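Local coordinates for 177aa long conserved hypothetical protein (ST1454) (Sulfolobus tokodaii, PDB 1WOZ) that probably transfers the adenosyl group of ATP to cob(I)alamin, as a PduO-type corrinoid adenosyltransferase, at residues Lys80-Lys83 and Trp84-Arg88; Arg88-Glu91 and Tyr92-Ser96. All blocks are in the same frame, centred on the assembly; numbering follows the deposited sequence.

Contact 1. Residues Lys80-Lys83 and Trp84-Arg88; sequences KYVK and WLEER
Lys83 and Glu87 lie one helical turn apart, and their side chains cross at a slant. The carboxylate of Glu87 comes to the aliphatic part of the lysine: OE2 is 3.6 Å from Lys83 CG. The lysine chain starts with CG anti to the backbone N (chi1 171°) and then bends at each later torsion. That folding carries the ammonium group away from the acid, and Lys83 NZ stays 5.9 Å from Glu87 OE2. Any attraction between the two charges is probably weak at that distance.

Val82 and Glu86 have the same i, i+4 spacing. Val82 CG1 touches the carboxylate, 3.7 Å from Glu86 OE2. This oxygen has its main partner elsewhere, in a salt bridge with Arg148 that links helix 79-96 to helix 140-163.

All these residues belong to helix 79-96, part of the helical bundle of a cobalamin adenosyltransferase fold. Its backbone bonds run from residue i+4 to i. Glu87 N donates to Lys83 O at 2.9 Å, and Glu86 N to Val82 O at 3.1 Å. The bond from Leu85 N to Tyr81 O is weak, at 3.5 Å.

Facing helix 48-69, Trp84 has CG anti to the backbone N (chi1 172°), which leads the indole away from residues 80-83; Tyr81 O lies at the ring edge, near its plane. Arg88 CG sits over one face of the indole, 3.1 Å above its plane, offset toward the rim. Arg56 of helix 48-69 makes a cation-pi contact with the Trp84 ring. Leu85 packs on Tyr145, Arg148 and Leu152, while Tyr81 OH hydrogen-bonds to Glu63.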
loop_
_atom_site.group_PDB
_atom_site.type_symbol
_atom_site.label_atom_id
_atom_site.label_comp_id
_atom_site.label_asym_id
_atom_site.label_seq_id
_atom_site.Cartn_x
_atom_site.Cartn_y
_atom_site.Cartn_z
ATOM N N LYS A 80 -17.805 -14.147 -18.906
ATOM C CA LYS A 80 -16.602 -14.797 -19.429
ATOM C C LYS A 80 -15.317 -14.311 -18.770
ATOM O O LYS A 80 -14.347 -15.071 -18.663
ATOM C CB LYS A 80 -16.493 -14.621 -20.941
ATOM C CG LYS A 80 -17.619 -15.295 -21.721
ATOM C CD LYS A 80 -17.306 -15.359 -23.214
ATOM C CE LYS A 80 -16.064 -16.221 -23.483
ATOM N NZ LYS A 80 -15.682 -16.263 -24.925
ATOM N N TYR A 81 -15.299 -13.042 -18.361
ATOM C CA TYR A 81 -14.144 -12.472 -17.672
ATOM C C TYR A 81 -14.007 -13.200 -16.340
ATOM O O TYR A 81 -12.928 -13.651 -15.961
ATOM C CB TYR A 81 -14.376 -11.000 -17.343
ATOM C CG TYR A 81 -14.143 -10.021 -18.463
ATOM C CD1 TYR A 81 -12.974 -9.250 -18.510
ATOM C CD2 TYR A 81 -15.103 -9.827 -19.451
ATOM C CE1 TYR A 81 -12.776 -8.305 -19.515
ATOM C CE2 TYR A 81 -14.913 -8.887 -20.457
ATOM C CZ TYR A 81 -13.753 -8.131 -20.478
ATOM O OH TYR A 81 -13.602 -7.174 -21.447
ATOM N N VAL A 82 -15.112 -13.268 -15.610
ATOM C CA VAL A 82 -15.111 -13.921 -14.309
ATOM C C VAL A 82 -14.738 -15.404 -14.455
ATOM O O VAL A 82 -13.965 -15.942 -13.664
ATOM C CB VAL A 82 -16.504 -13.779 -13.649
ATOM C CG1 VAL A 82 -16.570 -14.581 -12.350
ATOM C CG2 VAL A 82 -16.792 -12.301 -13.384
ATOM N N LYS A 83 -15.275 -16.049 -15.492
ATOM C CA LYS A 83 -15.021 -17.466 -15.747
ATOM C C LYS A 83 -13.533 -17.794 -15.797
ATOM O O LYS A 83 -13.066 -18.694 -15.111
ATOM C CB LYS A 83 -15.649 -17.884 -17.074
ATOM C CG LYS A 83 -15.252 -19.277 -17.508
ATOM C CD LYS A 83 -16.180 -20.323 -16.908
ATOM C CE LYS A 83 -17.500 -20.393 -17.697
ATOM N NZ LYS A 83 -18.210 -19.071 -17.842
ATOM N N TRP A 84 -12.806 -17.072 -16.643
ATOM C CA TRP A 84 -11.377 -17.266 -16.782
ATOM C C TRP A 84 -10.671 -17.182 -15.402
ATOM O O TRP A 84 -9.789 -17.975 -15.112
ATOM C CB TRP A 84 -10.816 -16.202 -17.736
ATOM C CG TRP A 84 -9.358 -16.223 -17.770
ATOM C CD1 TRP A 84 -8.566 -17.209 -18.295
ATOM C CD2 TRP A 84 -8.477 -15.298 -17.118
ATOM N NE1 TRP A 84 -7.244 -16.959 -17.996
ATOM C CE2 TRP A 84 -7.162 -15.799 -17.274
ATOM C CE3 TRP A 84 -8.670 -14.100 -16.422
ATOM C CZ2 TRP A 84 -6.039 -15.138 -16.749
ATOM C CZ3 TRP A 84 -7.547 -13.439 -15.900
ATOM C CH2 TRP A 84 -6.251 -13.971 -16.069
ATOM N N LEU A 85 -11.054 -16.218 -14.564
ATOM C CA LEU A 85 -10.429 -16.093 -13.231
ATOM C C LEU A 85 -10.663 -17.369 -12.410
ATOM O O LEU A 85 -9.754 -17.895 -11.781
ATOM C CB LEU A 85 -11.004 -14.902 -12.467
ATOM C CG LEU A 85 -10.717 -13.505 -13.036
ATOM C CD1 LEU A 85 -11.483 -12.494 -12.241
ATOM C CD2 LEU A 85 -9.217 -13.223 -12.993
ATOM N N GLU A 86 -11.889 -17.861 -12.431
ATOM C CA GLU A 86 -12.232 -19.075 -11.696
ATOM C C GLU A 86 -11.499 -20.317 -12.202
ATOM O O GLU A 86 -11.057 -21.142 -11.400
ATOM C CB GLU A 86 -13.737 -19.301 -11.759
ATOM C CG GLU A 86 -14.507 -18.098 -11.267
ATOM C CD GLU A 86 -16.008 -18.261 -11.404
ATOM O OE1 GLU A 86 -16.457 -18.835 -12.419
ATOM O OE2 GLU A 86 -16.734 -17.796 -10.507
ATOM N N GLU A 87 -11.369 -20.455 -13.518
ATOM C CA GLU A 87 -10.683 -21.613 -14.085
ATOM C C GLU A 87 -9.205 -21.600 -13.739
ATOM O O GLU A 87 -8.625 -22.657 -13.455
ATOM C CB GLU A 87 -10.827 -21.652 -15.614
ATOM C CG GLU A 87 -12.251 -21.628 -16.112
ATOM C CD GLU A 87 -12.328 -21.463 -17.625
ATOM O OE1 GLU A 87 -11.541 -20.678 -18.197
ATOM O OE2 GLU A 87 -13.191 -22.112 -18.242
ATOM N N ARG A 88 -8.573 -20.425 -13.787
ATOM C CA ARG A 88 -7.152 -20.368 -13.439
ATOM C C ARG A 88 -7.003 -20.634 -11.940
ATOM O O ARG A 88 -6.037 -21.265 -11.501
ATOM C CB ARG A 88 -6.535 -19.006 -13.814
ATOM C CG ARG A 88 -6.429 -18.761 -15.326
ATOM C CD ARG A 88 -5.640 -19.888 -16.006
ATOM N NE ARG A 88 -4.267 -19.979 -15.515
ATOM C CZ ARG A 88 -3.529 -21.088 -15.541
ATOM N NH1 ARG A 88 -4.032 -22.217 -16.030
ATOM N NH2 ARG A 88 -2.282 -21.069 -15.093
#

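Contact 2. Residues Arg88-Glu91 and Tyr92-Ser96; sequences RTVE and YRKES
Arg88 and Tyr92 share an acidic partner, Asp53 of helix 48-69. Arg88 NE forms a salt bridge with Asp53 OD2, and Tyr92 OH hydrogen-bonds to the same oxygen. The guanidinium and the phenol ring are turned 71° apart. The hydroxyl lies at the guanidinium edge, near its plane, with Arg88 NH2 3.4 Å from Tyr92 OH. Bends at chi2 and chi3 (-56° and -62°) bring the guanidinium across to the hydroxyl end of the ring, with Arg88 NH2 3.5 Å from Tyr92 CZ.

The backbone joins the same two residues: Tyr92 N donates to Arg88 O at 3.1 Å, and Arg93 N to Thr89 O at the same length. This is the C-terminal part of helix 79-96, in the helical bundle of the cobalamin adenosyltransferase family. Toward its end the bond from Glu95 N to Glu91 O lengthens to 3.3 Å. A water donates to Glu95 OE1 at 2.8 Å and, weakly, to Glu91 O; that carboxylate oxygen has a salt bridge with Arg163.

On the outer side, Lys94 crosses both Val90 and Glu91. Its NZ lies 3.2 Å from Val90 CG1, a close van der Waals approach and not a polar bond, and its CD is 3.6 Å from Glu91 OE1. The opposite charges do not meet, since Glu91 OE1 and Lys94 NZ are 4.4 Å apart. Inward, the Tyr92 ring packs on Met50, Leu152 and Met156.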
loop_
_atom_site.group_PDB
_atom_site.type_symbol
_atom_site.label_atom_id
_atom_site.label_comp_id
_atom_site.label_asym_id
_atom_site.label_seq_id
_atom_site.Cartn_x
_atom_site.Cartn_y
_atom_site.Cartn_z
ATOM N N ARG A 88 -8.573 -20.425 -13.787
ATOM C CA ARG A 88 -7.152 -20.368 -13.439
ATOM C C ARG A 88 -7.003 -20.634 -11.940
ATOM O O ARG A 88 -6.037 -21.265 -11.501
ATOM C CB ARG A 88 -6.535 -19.006 -13.814
ATOM C CG ARG A 88 -6.429 -18.761 -15.326
ATOM C CD ARG A 88 -5.640 -19.888 -16.006
ATOM N NE ARG A 88 -4.267 -19.979 -15.515
ATOM C CZ ARG A 88 -3.529 -21.088 -15.541
ATOM N NH1 ARG A 88 -4.032 -22.217 -16.030
ATOM N NH2 ARG A 88 -2.282 -21.069 -15.093
ATOM N N THR A 89 -7.965 -20.167 -11.153
ATOM C CA THR A 89 -7.898 -20.396 -9.716
ATOM C C THR A 89 -7.897 -21.916 -9.476
ATOM O O THR A 89 -7.085 -22.433 -8.700
ATOM C CB THR A 89 -9.082 -19.714 -8.994
ATOM O OG1 THR A 89 -9.004 -18.285 -9.182
ATOM C CG2 THR A 89 -9.045 -20.008 -7.483
ATOM N N VAL A 90 -8.800 -22.630 -10.151
ATOM C CA VAL A 90 -8.858 -24.088 -10.012
ATOM C C VAL A 90 -7.534 -24.750 -10.378
ATOM O O VAL A 90 -7.100 -25.662 -9.686
ATOM C CB VAL A 90 -9.984 -24.697 -10.878
ATOM C CG1 VAL A 90 -9.797 -26.218 -10.990
ATOM C CG2 VAL A 90 -11.339 -24.363 -10.259
ATOM N N GLU A 91 -6.880 -24.291 -11.447
ATOM C CA GLU A 91 -5.592 -24.871 -11.860
ATOM C C GLU A 91 -4.457 -24.680 -10.844
ATOM O O GLU A 91 -3.653 -25.592 -10.607
ATOM C CB GLU A 91 -5.151 -24.298 -13.216
ATOM C CG GLU A 91 -5.999 -24.765 -14.388
ATOM C CD GLU A 91 -6.075 -26.271 -14.435
ATOM O OE1 GLU A 91 -7.165 -26.821 -14.149
ATOM O OE2 GLU A 91 -5.030 -26.895 -14.729
ATOM N N TYR A 92 -4.373 -23.492 -10.246
ATOM C CA TYR A 92 -3.332 -23.248 -9.246
ATOM C C TYR A 92 -3.579 -24.101 -7.992
ATOM O O TYR A 92 -2.654 -24.659 -7.399
ATOM C CB TYR A 92 -3.304 -21.761 -8.887
ATOM C CG TYR A 92 -2.649 -20.947 -9.964
ATOM C CD1 TYR A 92 -1.295 -21.118 -10.243
ATOM C CD2 TYR A 92 -3.380 -20.044 -10.739
ATOM C CE1 TYR A 92 -0.676 -20.423 -11.251
ATOM C CE2 TYR A 92 -2.762 -19.336 -11.775
ATOM C CZ TYR A 92 -1.411 -19.537 -12.019
ATOM O OH TYR A 92 -0.759 -18.857 -13.021
ATOM N N ARG A 93 -4.839 -24.205 -7.603
ATOM C CA ARG A 93 -5.187 -24.992 -6.440
ATOM C C ARG A 93 -4.893 -26.469 -6.702
ATOM O O ARG A 93 -4.549 -27.210 -5.776
ATOM C CB ARG A 93 -6.661 -24.772 -6.099
ATOM C CG ARG A 93 -7.236 -25.811 -5.158
ATOM C CD ARG A 93 -6.639 -25.760 -3.733
ATOM N NE ARG A 93 -7.328 -26.749 -2.907
ATOM C CZ ARG A 93 -7.282 -28.066 -3.129
ATOM N NH1 ARG A 93 -6.559 -28.553 -4.131
ATOM N NH2 ARG A 93 -8.011 -28.896 -2.390
ATOM N N LYS A 94 -5.036 -26.911 -7.951
ATOM C CA LYS A 94 -4.719 -28.312 -8.263
ATOM C C LYS A 94 -3.241 -28.540 -7.990
ATOM O O LYS A 94 -2.847 -29.611 -7.512
ATOM C CB LYS A 94 -5.011 -28.663 -9.735
ATOM C CG LYS A 94 -6.485 -28.917 -10.054
ATOM C CD LYS A 94 -6.677 -29.204 -11.557
ATOM C CE LYS A 94 -7.998 -29.924 -11.855
ATOM N NZ LYS A 94 -9.157 -29.344 -11.114
ATOM N N GLU A 95 -2.416 -27.534 -8.275
ATOM C CA GLU A 95 -0.982 -27.683 -8.044
ATOM C C GLU A 95 -0.609 -27.589 -6.568
ATOM O O GLU A 95 0.229 -28.351 -6.094
ATOM C CB GLU A 95 -0.171 -26.623 -8.813
ATOM C CG GLU A 95 1.360 -26.839 -8.729
ATOM C CD GLU A 95 2.170 -25.788 -9.474
ATOM O OE1 GLU A 95 1.664 -25.191 -10.459
ATOM O OE2 GLU A 95 3.328 -25.569 -9.079
ATOM N N SER A 96 -1.209 -26.652 -5.837
ATOM C CA SER A 96 -0.853 -26.496 -4.434
ATOM C C SER A 96 -1.459 -27.573 -3.559
ATOM O O SER A 96 -0.910 -27.912 -2.513
ATOM C CB SER A 96 -1.300 -25.121 -3.897
ATOM O OG SER A 96 -2.708 -25.044 -3.816
HETATM O O HOH W 1 -0.613 -24.789 -12.055
#

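How the contacts relate
Contacts 1 and 2 are successive parts of helix 79-96, with centres about 12 Å apart. They meet at Arg88, whose CG lies over Trp84 in contact 1 and whose guanidinium reaches Tyr92 in contact 2. Along both, the helix packs against helices 48-69 and 140-163. Leu152 serves both contacts, touching Leu85 in the first and Thr89 and Tyr92 in the second. Contact 1 is nearer the centre of the chain, about 12 Å away against about 15 Å. The Tyr81 side chain is about 12 Å from a bound polypropylene glycol-type molecule; the residues seen to contact such a ligand, Asp32, Asn35 and Leu61, belong to neither contact.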